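Side-chain contacts in Cry37AA1 (Bacillus thuringiensis, PDB 4RHZ), which binds calcium and probably serves as the small C2-fold partner of the aerolysin-like Cry23Aa1 in a binary insecticidal toxin: residues F8-Y13 with G25-Y30; W41-D44 with S49-E52; D78-E81 with A87-I90. All coordinates share one frame; numbering follows the deposited sequence.

Interaction 1 of 3, residues F8-Y13 with G25-Y30; sequences FTINFY and GYIKAY
Ile10 and Ile27 meet tip to tip in the middle of the protein, and the methyl at the end of Ile27 does nearly all the touching. Its CD1 lies 3.8 Å from Ile10 CG2, and the same Ile27 CD1 also reaches Phe12 CE2 at 3.9 Å, coming at the ring obliquely. Ile10 contributes the short branch: with chi1 at -55°, CG2 stands anti to the backbone N and also lies over one face of the Phe12 ring, near its rim. Ile27 CD1 therefore packs against a surface made jointly by an aliphatic branch and an aromatic ring.

Two four-stranded antiparallel sheets face each other here, as in a C2-type beta sandwich. Strand 4-13 belongs to one and strand 26-30 to the other, with the CA atoms of Ile10 and Ile27 9.4 Å apart. Val117, from the strand next to 4-13, touches both isoleucines, while Trp41 meets the Phe12 ring.

Toward Phe8 the fit is looser. Phe8 CE2 comes no nearer than 4.9 Å to Ala29 CB, although both side chains start out toward the opposite sheet, and the ring of Phe8 packs on Met73, Ile60 and Tyr121 instead.

The alternate residues turn outward. Thr9 and Tyr13 lie on the outer face of the first sheet, partly open to solvent, as are Tyr26 and Lys28 on the outer face of the second. Tyr30, also on that outer face, is buried in the complex, partly against the Cry23AA1 chain: its OH is hydrogen-bonded to Thr247 OG1 of that chain.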
loop_
_atom_site.group_PDB
_atom_site.type_symbol
_atom_site.label_atom_id
_atom_site.label_comp_id
_atom_site.label_asym_id
_atom_site.label_seq_id
_atom_site.Cartn_x
_atom_site.Cartn_y
_atom_site.Cartn_z
ATOM N N PHE B 8 -18.416 5.153 8.280
ATOM C CA PHE B 8 -17.549 4.155 8.775
ATOM C C PHE B 8 -17.671 3.000 7.835
ATOM O O PHE B 8 -18.794 2.592 7.507
ATOM C CB PHE B 8 -18.021 3.730 10.207
ATOM C CG PHE B 8 -17.945 4.874 11.198
ATOM C CD1 PHE B 8 -19.078 5.649 11.489
ATOM C CD2 PHE B 8 -16.725 5.258 11.734
ATOM C CE1 PHE B 8 -18.996 6.732 12.325
ATOM C CE2 PHE B 8 -16.620 6.353 12.591
ATOM C CZ PHE B 8 -17.758 7.085 12.898
ATOM N N THR B 9 -16.531 2.439 7.414
ATOM C CA THR B 9 -16.624 1.222 6.584
ATOM C C THR B 9 -15.876 0.157 7.281
ATOM O O THR B 9 -14.693 0.274 7.438
ATOM C CB THR B 9 -15.993 1.434 5.197
ATOM O OG1 THR B 9 -16.642 2.542 4.598
ATOM C CG2 THR B 9 -16.186 0.197 4.322
ATOM N N ILE B 10 -16.560 -0.894 7.658
ATOM C CA ILE B 10 -15.985 -1.858 8.474
ATOM C C ILE B 10 -15.900 -3.168 7.706
ATOM O O ILE B 10 -16.900 -3.572 7.073
ATOM C CB ILE B 10 -16.931 -2.099 9.680
ATOM C CG1 ILE B 10 -17.230 -0.761 10.430
ATOM C CG2 ILE B 10 -16.405 -3.190 10.535
ATOM C CD1 ILE B 10 -18.183 -0.926 11.596
ATOM N N ASN B 11 -14.737 -3.856 7.806
ATOM C CA ASN B 11 -14.558 -5.151 7.191
ATOM C C ASN B 11 -14.178 -6.188 8.172
ATOM O O ASN B 11 -13.299 -5.941 9.004
ATOM C CB ASN B 11 -13.483 -5.040 6.125
ATOM C CG ASN B 11 -14.048 -4.524 4.840
ATOM O OD1 ASN B 11 -14.723 -5.260 4.160
ATOM N ND2 ASN B 11 -13.845 -3.250 4.530
ATOM N N PHE B 12 -14.829 -7.356 8.068
ATOM C CA PHE B 12 -14.633 -8.458 8.966
ATOM C C PHE B 12 -13.874 -9.595 8.271
ATOM O O PHE B 12 -14.157 -9.890 7.149
ATOM C CB PHE B 12 -15.983 -8.978 9.419
ATOM C CG PHE B 12 -16.883 -7.923 10.074
ATOM C CD1 PHE B 12 -17.738 -7.127 9.296
ATOM C CD2 PHE B 12 -16.898 -7.773 11.488
ATOM C CE1 PHE B 12 -18.583 -6.181 9.908
ATOM C CE2 PHE B 12 -17.730 -6.862 12.107
ATOM C CZ PHE B 12 -18.594 -6.045 11.328
ATOM N N TYR B 13 -12.956 -10.279 8.966
ATOM C CA TYR B 13 -12.123 -11.308 8.370
ATOM C C TYR B 13 -12.042 -12.433 9.352
ATOM O O TYR B 13 -11.890 -12.155 10.552
ATOM C CB TYR B 13 -10.720 -10.773 8.107
ATOM C CG TYR B 13 -10.693 -9.665 7.135
ATOM C CD1 TYR B 13 -10.565 -9.913 5.748
ATOM C CD2 TYR B 13 -10.807 -8.360 7.570
ATOM C CE1 TYR B 13 -10.554 -8.810 4.790
ATOM C CE2 TYR B 13 -10.753 -7.300 6.686
ATOM C CZ TYR B 13 -10.649 -7.517 5.277
ATOM O OH TYR B 13 -10.614 -6.407 4.419
ATOM N N GLY B 25 -21.445 -9.048 18.137
ATOM C CA GLY B 25 -20.890 -8.321 19.295
ATOM C C GLY B 25 -21.118 -6.849 19.025
ATOM O O GLY B 25 -22.228 -6.470 18.644
ATOM N N TYR B 26 -20.068 -6.020 19.140
ATOM C CA TYR B 26 -20.196 -4.595 18.880
ATOM C C TYR B 26 -18.838 -4.036 18.480
ATOM O O TYR B 26 -17.814 -4.633 18.779
ATOM C CB TYR B 26 -20.754 -3.848 20.160
ATOM C CG TYR B 26 -19.828 -3.915 21.375
ATOM C CD1 TYR B 26 -18.710 -3.044 21.488
ATOM C CD2 TYR B 26 -20.029 -4.858 22.381
ATOM C CE1 TYR B 26 -17.841 -3.117 22.581
ATOM C CE2 TYR B 26 -19.161 -4.912 23.536
ATOM C CZ TYR B 26 -18.068 -4.058 23.579
ATOM O OH TYR B 26 -17.192 -4.088 24.635
ATOM N N ILE B 27 -18.847 -2.866 17.849
ATOM C CA ILE B 27 -17.676 -2.033 17.677
ATOM C C ILE B 27 -18.094 -0.597 18.061
ATOM O O ILE B 27 -19.214 -0.104 17.714
ATOM C CB ILE B 27 -17.126 -2.071 16.212
ATOM C CG1 ILE B 27 -16.673 -3.513 15.839
ATOM C CG2 ILE B 27 -15.953 -1.053 15.981
ATOM C CD1 ILE B 27 -16.704 -3.767 14.312
ATOM N N LYS B 28 -17.214 0.078 18.776
ATOM C CA LYS B 28 -17.510 1.426 19.248
ATOM C C LYS B 28 -16.377 2.352 18.917
ATOM O O LYS B 28 -15.258 1.917 18.751
ATOM C CB LYS B 28 -17.685 1.441 20.755
ATOM C CG LYS B 28 -18.929 0.685 21.187
ATOM C CD LYS B 28 -19.055 0.723 22.705
ATOM C CE LYS B 28 -20.222 -0.139 23.161
ATOM N NZ LYS B 28 -20.301 -0.116 24.664
ATOM N N ALA B 29 -16.682 3.626 18.885
ATOM C CA ALA B 29 -15.711 4.650 18.655
ATOM C C ALA B 29 -15.838 5.748 19.743
ATOM O O ALA B 29 -16.892 5.846 20.426
ATOM C CB ALA B 29 -15.994 5.245 17.313
ATOM N N TYR B 30 -14.822 6.599 19.833
ATOM C CA TYR B 30 -14.915 7.841 20.584
ATOM C C TYR B 30 -13.893 8.779 20.004
ATOM O O TYR B 30 -12.900 8.322 19.411
ATOM C CB TYR B 30 -14.633 7.615 22.106
ATOM C CG TYR B 30 -13.239 7.049 22.496
ATOM C CD1 TYR B 30 -12.210 7.884 22.834
ATOM C CD2 TYR B 30 -13.010 5.699 22.586
ATOM C CE1 TYR B 30 -10.937 7.398 23.167
ATOM C CE2 TYR B 30 -11.767 5.190 22.974
ATOM C CZ TYR B 30 -10.736 6.062 23.257
ATOM O OH TYR B 30 -9.482 5.617 23.608
#

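Interaction 2 of 3, residues W41-D44 with S49-E52; sequences WKQD and STPE
Gln43, at the end of edge strand 38-43, meets Thr50 and Pro51 in the irregular connection that leads over to strand 55-62 in the opposite sheet of the sandwich. The glutamine side chain first runs out with CG anti to the backbone N (chi1 168°), then bends at chi2, so that its amide folds back beside its own backbone. There Gln43 NE2 donates to Asp44 O at 2.7 Å. The bond is almost straight, 176° at the hydrogen; it lies in the plane of the amide and uses a lone pair of the carbonyl oxygen.

Held in this way, the amide offers its flat side to Pro51. Pro51 CD sits almost directly above the amide carbon, Gln43 CD, at 3.6 Å, and Pro51 CG lies over the oxygen, with 3.4 Å to Gln43 OE1. The proline thus covers the C=O half of the amide more than the nitrogen, and only the CG-CD side of its ring takes part.

Thr50 adds a methyl. Its CG2 approaches Gln43 CG at 4.0 Å, the two side chains sliding past each other in opposite directions. The hydroxyl is used elsewhere: Thr50 OG1 is hydrogen-bonded to Gly47 O and Trp46 N, both in the intervening turn, while Pro51 also rests on Trp46. Asp44 O, 4.2 Å from Thr50 OG1, is too distant to compete for it.

The Gln43 N-H and the Thr50 hydroxyl both find partners on their own side or in the turn, so van der Waals packing joins the segments. The Gln43 bond probably restricts rotation of the amide, keeping its face turned to a proline ring whose nitrogen has no hydrogen to donate.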
loop_
_atom_site.group_PDB
_atom_site.type_symbol
_atom_site.label_atom_id
_atom_site.label_comp_id
_atom_site.label_asym_id
_atom_site.label_seq_id
_atom_site.Cartn_x
_atom_site.Cartn_y
_atom_site.Cartn_z
ATOM N N TRP B 41 -21.380 -0.277 15.102
ATOM C CA TRP B 41 -21.877 -1.532 14.634
ATOM C C TRP B 41 -22.208 -2.395 15.820
ATOM O O TRP B 41 -21.445 -2.454 16.781
ATOM C CB TRP B 41 -20.825 -2.265 13.776
ATOM C CG TRP B 41 -21.210 -3.663 13.418
ATOM C CD1 TRP B 41 -21.952 -4.046 12.334
ATOM C CD2 TRP B 41 -20.893 -4.871 14.140
ATOM N NE1 TRP B 41 -22.141 -5.419 12.345
ATOM C CE2 TRP B 41 -21.471 -5.954 13.413
ATOM C CE3 TRP B 41 -20.164 -5.148 15.319
ATOM C CZ2 TRP B 41 -21.363 -7.293 13.835
ATOM C CZ3 TRP B 41 -20.015 -6.455 15.730
ATOM C CH2 TRP B 41 -20.637 -7.541 14.982
ATOM N N LYS B 42 -23.301 -3.141 15.700
ATOM C CA LYS B 42 -23.824 -4.006 16.769
ATOM C C LYS B 42 -24.619 -5.173 16.144
ATOM O O LYS B 42 -25.442 -4.964 15.235
ATOM C CB LYS B 42 -24.756 -3.186 17.675
ATOM C CG LYS B 42 -25.149 -3.879 18.982
ATOM C CD LYS B 42 -26.157 -2.993 19.743
ATOM C CE LYS B 42 -26.764 -3.766 20.938
ATOM N NZ LYS B 42 -25.868 -3.698 22.155
ATOM N N GLN B 43 -24.370 -6.393 16.592
ATOM C CA GLN B 43 -25.187 -7.510 16.157
ATOM C C GLN B 43 -25.188 -8.479 17.304
ATOM O O GLN B 43 -24.111 -8.920 17.744
ATOM C CB GLN B 43 -24.615 -8.178 14.879
ATOM C CG GLN B 43 -25.252 -9.563 14.514
ATOM C CD GLN B 43 -26.757 -9.445 14.286
ATOM O OE1 GLN B 43 -27.212 -8.764 13.347
ATOM N NE2 GLN B 43 -27.544 -10.094 15.154
ATOM N N ASP B 44 -26.388 -8.797 17.809
ATOM C CA ASP B 44 -26.533 -9.770 18.881
ATOM C C ASP B 44 -26.274 -11.170 18.401
ATOM O O ASP B 44 -26.496 -11.496 17.233
ATOM C CB ASP B 44 -27.900 -9.695 19.524
ATOM C CG ASP B 44 -28.142 -8.378 20.205
ATOM O OD1 ASP B 44 -29.319 -8.015 20.227
ATOM O OD2 ASP B 44 -27.183 -7.705 20.679
ATOM N N SER B 49 -28.157 -18.482 13.296
ATOM C CA SER B 49 -28.946 -17.473 12.602
ATOM C C SER B 49 -28.215 -16.113 12.459
ATOM O O SER B 49 -28.760 -15.164 11.847
ATOM C CB SER B 49 -30.288 -17.256 13.346
ATOM O OG SER B 49 -31.189 -18.355 13.174
ATOM N N THR B 50 -27.020 -15.993 13.044
ATOM C CA THR B 50 -26.289 -14.719 12.974
ATOM C C THR B 50 -26.024 -14.402 11.501
ATOM O O THR B 50 -25.620 -15.276 10.742
ATOM C CB THR B 50 -24.995 -14.719 13.838
ATOM O OG1 THR B 50 -25.320 -15.009 15.213
ATOM C CG2 THR B 50 -24.269 -13.376 13.759
ATOM N N PRO B 51 -26.315 -13.170 11.081
ATOM C CA PRO B 51 -26.090 -12.815 9.674
ATOM C C PRO B 51 -24.625 -12.844 9.175
ATOM O O PRO B 51 -23.657 -12.575 9.933
ATOM C CB PRO B 51 -26.644 -11.389 9.557
ATOM C CG PRO B 51 -27.306 -11.063 10.860
ATOM C CD PRO B 51 -26.943 -12.087 11.867
ATOM N N GLU B 52 -24.497 -13.198 7.892
ATOM C CA GLU B 52 -23.251 -13.146 7.170
ATOM C C GLU B 52 -22.952 -11.671 6.957
ATOM O O GLU B 52 -23.827 -10.896 6.566
ATOM C CB GLU B 52 -23.349 -13.888 5.817
ATOM C CG GLU B 52 -22.008 -13.911 5.016
ATOM C CD GLU B 52 -22.059 -14.719 3.664
ATOM O OE1 GLU B 52 -21.471 -14.228 2.665
ATOM O OE2 GLU B 52 -22.642 -15.835 3.607
#

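Interaction 3 of 3, residues D78-E81 with A87-I90; sequences DVKE and ADDI. With CA (calcium ion), chain D.
Glu81 and Asp89 form the hydrogen-bonded pair of a short antiparallel bridge, and the sound bond is Glu81 N to Asp89 O, 2.7 Å and 172° at the hydrogen. The return bond, from Asp89 N to Glu81 O, is modelled too short to be trusted. Lys80 and Ile90 make the neighbouring non-hydrogen-bonded pair.

Apolar contact runs along the face carrying Lys80 and Ile90. Their side chains lie side by side, Lys80 CG 4.1 Å from Ile90 CG1. Further out, Lys80 CD passes across Asp88 CB at 3.9 Å.

The carboxylates occupy the other face. Asp89 CG stands anti to the carbonyl carbon (chi1 -82°), which carries the carboxylate out on the metal's side. Asp89 binds the calcium ion through OD1 alone, at 2.4 Å, while OD2 turns from the metal and is hydrogen-bonded to Asn14 ND2. Glu112 and three waters complete the coordination seen. Glu81 OE2 stands 4.5 Å from Asp89 OD2, a like-charge approach that the calcium and Asn14 probably ease; Glu81 OE1 takes the N-H of Glu22. Asp88 OD1, by contrast, is hydrogen-bonded to Tyr24 OH.

The bridge stands at the turn end of the hairpin between strands 73-81 and 89-100. The latter is one of the two outermost strands of its sheet within the chain, while 73-81 has strand 26-30 on its other side, where Asp78 pairs with Tyr26.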
loop_
_atom_site.group_PDB
_atom_site.type_symbol
_atom_site.label_atom_id
_atom_site.label_comp_id
_atom_site.label_asym_id
_atom_site.label_seq_id
_atom_site.Cartn_x
_atom_site.Cartn_y
_atom_site.Cartn_z
ATOM N N ASP B 78 -15.635 -5.835 20.569
ATOM C CA ASP B 78 -15.778 -7.168 21.099
ATOM C C ASP B 78 -16.518 -7.927 20.006
ATOM O O ASP B 78 -17.750 -7.871 19.928
ATOM C CB ASP B 78 -16.687 -7.166 22.360
ATOM C CG ASP B 78 -16.735 -8.525 23.049
ATOM O OD1 ASP B 78 -16.426 -9.590 22.441
ATOM O OD2 ASP B 78 -16.965 -8.514 24.277
ATOM N N VAL B 79 -15.782 -8.618 19.154
ATOM C CA VAL B 79 -16.355 -9.202 17.926
ATOM C C VAL B 79 -15.977 -10.661 17.881
ATOM O O VAL B 79 -14.809 -11.005 17.960
ATOM C CB VAL B 79 -15.835 -8.464 16.656
ATOM C CG1 VAL B 79 -16.473 -9.028 15.356
ATOM C CG2 VAL B 79 -16.081 -6.964 16.774
ATOM N N LYS B 80 -16.997 -11.486 17.731
ATOM C CA LYS B 80 -16.880 -12.914 17.698
ATOM C C LYS B 80 -17.575 -13.702 16.608
ATOM O O LYS B 80 -18.554 -13.347 15.956
ATOM C CB LYS B 80 -17.326 -13.523 19.017
ATOM C CG LYS B 80 -16.495 -13.202 20.184
ATOM C CD LYS B 80 -17.062 -13.775 21.408
ATOM C CE LYS B 80 -16.652 -12.986 22.571
ATOM N NZ LYS B 80 -16.646 -13.771 23.774
ATOM N N GLU B 81 -16.990 -14.851 16.460
ATOM C CA GLU B 81 -17.521 -15.912 15.687
ATOM C C GLU B 81 -17.788 -17.116 16.536
ATOM O O GLU B 81 -16.966 -17.645 17.448
ATOM C CB GLU B 81 -16.915 -16.169 14.337
ATOM C CG GLU B 81 -17.996 -16.276 13.318
ATOM C CD GLU B 81 -17.501 -16.688 11.975
ATOM O OE1 GLU B 81 -17.245 -15.843 11.142
ATOM O OE2 GLU B 81 -17.374 -17.874 11.750
ATOM N N ALA B 87 -16.376 -22.957 21.888
ATOM C CA ALA B 87 -15.433 -21.787 22.028
ATOM C C ALA B 87 -15.350 -20.869 20.794
ATOM O O ALA B 87 -15.015 -21.278 19.679
ATOM C CB ALA B 87 -14.036 -22.235 22.478
ATOM N N ASP B 88 -15.700 -19.616 20.995
ATOM C CA ASP B 88 -15.910 -18.716 19.867
ATOM C C ASP B 88 -14.595 -18.213 19.284
ATOM O O ASP B 88 -13.621 -18.043 20.011
ATOM C CB ASP B 88 -16.788 -17.531 20.291
ATOM C CG ASP B 88 -18.052 -17.972 20.979
ATOM O OD1 ASP B 88 -19.162 -17.815 20.386
ATOM O OD2 ASP B 88 -17.910 -18.485 22.123
ATOM N N ASP B 89 -14.582 -18.057 17.964
ATOM C CA ASP B 89 -13.582 -17.289 17.262
ATOM C C ASP B 89 -13.612 -15.834 17.761
ATOM O O ASP B 89 -14.708 -15.258 17.922
ATOM C CB ASP B 89 -13.892 -17.293 15.753
ATOM C CG ASP B 89 -13.382 -18.565 15.040
ATOM O OD1 ASP B 89 -12.894 -19.484 15.722
ATOM O OD2 ASP B 89 -13.448 -18.642 13.787
ATOM N N ILE B 90 -12.441 -15.244 18.011
ATOM C CA ILE B 90 -12.419 -13.835 18.340
ATOM C C ILE B 90 -11.806 -13.077 17.203
ATOM O O ILE B 90 -10.701 -13.425 16.789
ATOM C CB ILE B 90 -11.709 -13.604 19.724
ATOM C CG1 ILE B 90 -12.586 -14.224 20.842
ATOM C CG2 ILE B 90 -11.540 -12.161 19.989
ATOM C CD1 ILE B 90 -11.856 -14.988 21.737
HETATM CA CA CA D . -10.516 -19.329 15.349
HETATM O O HOH W 1 -10.368 -16.888 15.067
HETATM O O HOH W 2 -10.189 -19.455 17.339
HETATM O O HOH W 3 -11.403 -18.783 12.927
#

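How the interactions relate
From the N terminus, strand 4-13 leads through the loop that follows residue 13 into strand 26-30, and interaction 1 closes that passage by joining the two sheets through the core. The chain then returns along strand 38-43, and interaction 2 closes the short turn 45-48 before strand 55-62 is laid beside 4-13. Much later, interaction 3 closes the hairpin turn 82-86. The three follow in series, neither nesting nor crossing. They share one sheet: Ile27 N probably bonds to Trp41 O, and Tyr26 O to Asp78 N. Val79 packs against Ile27, Phe12 and Trp41, so the calcium-bearing hairpin joins the same interior.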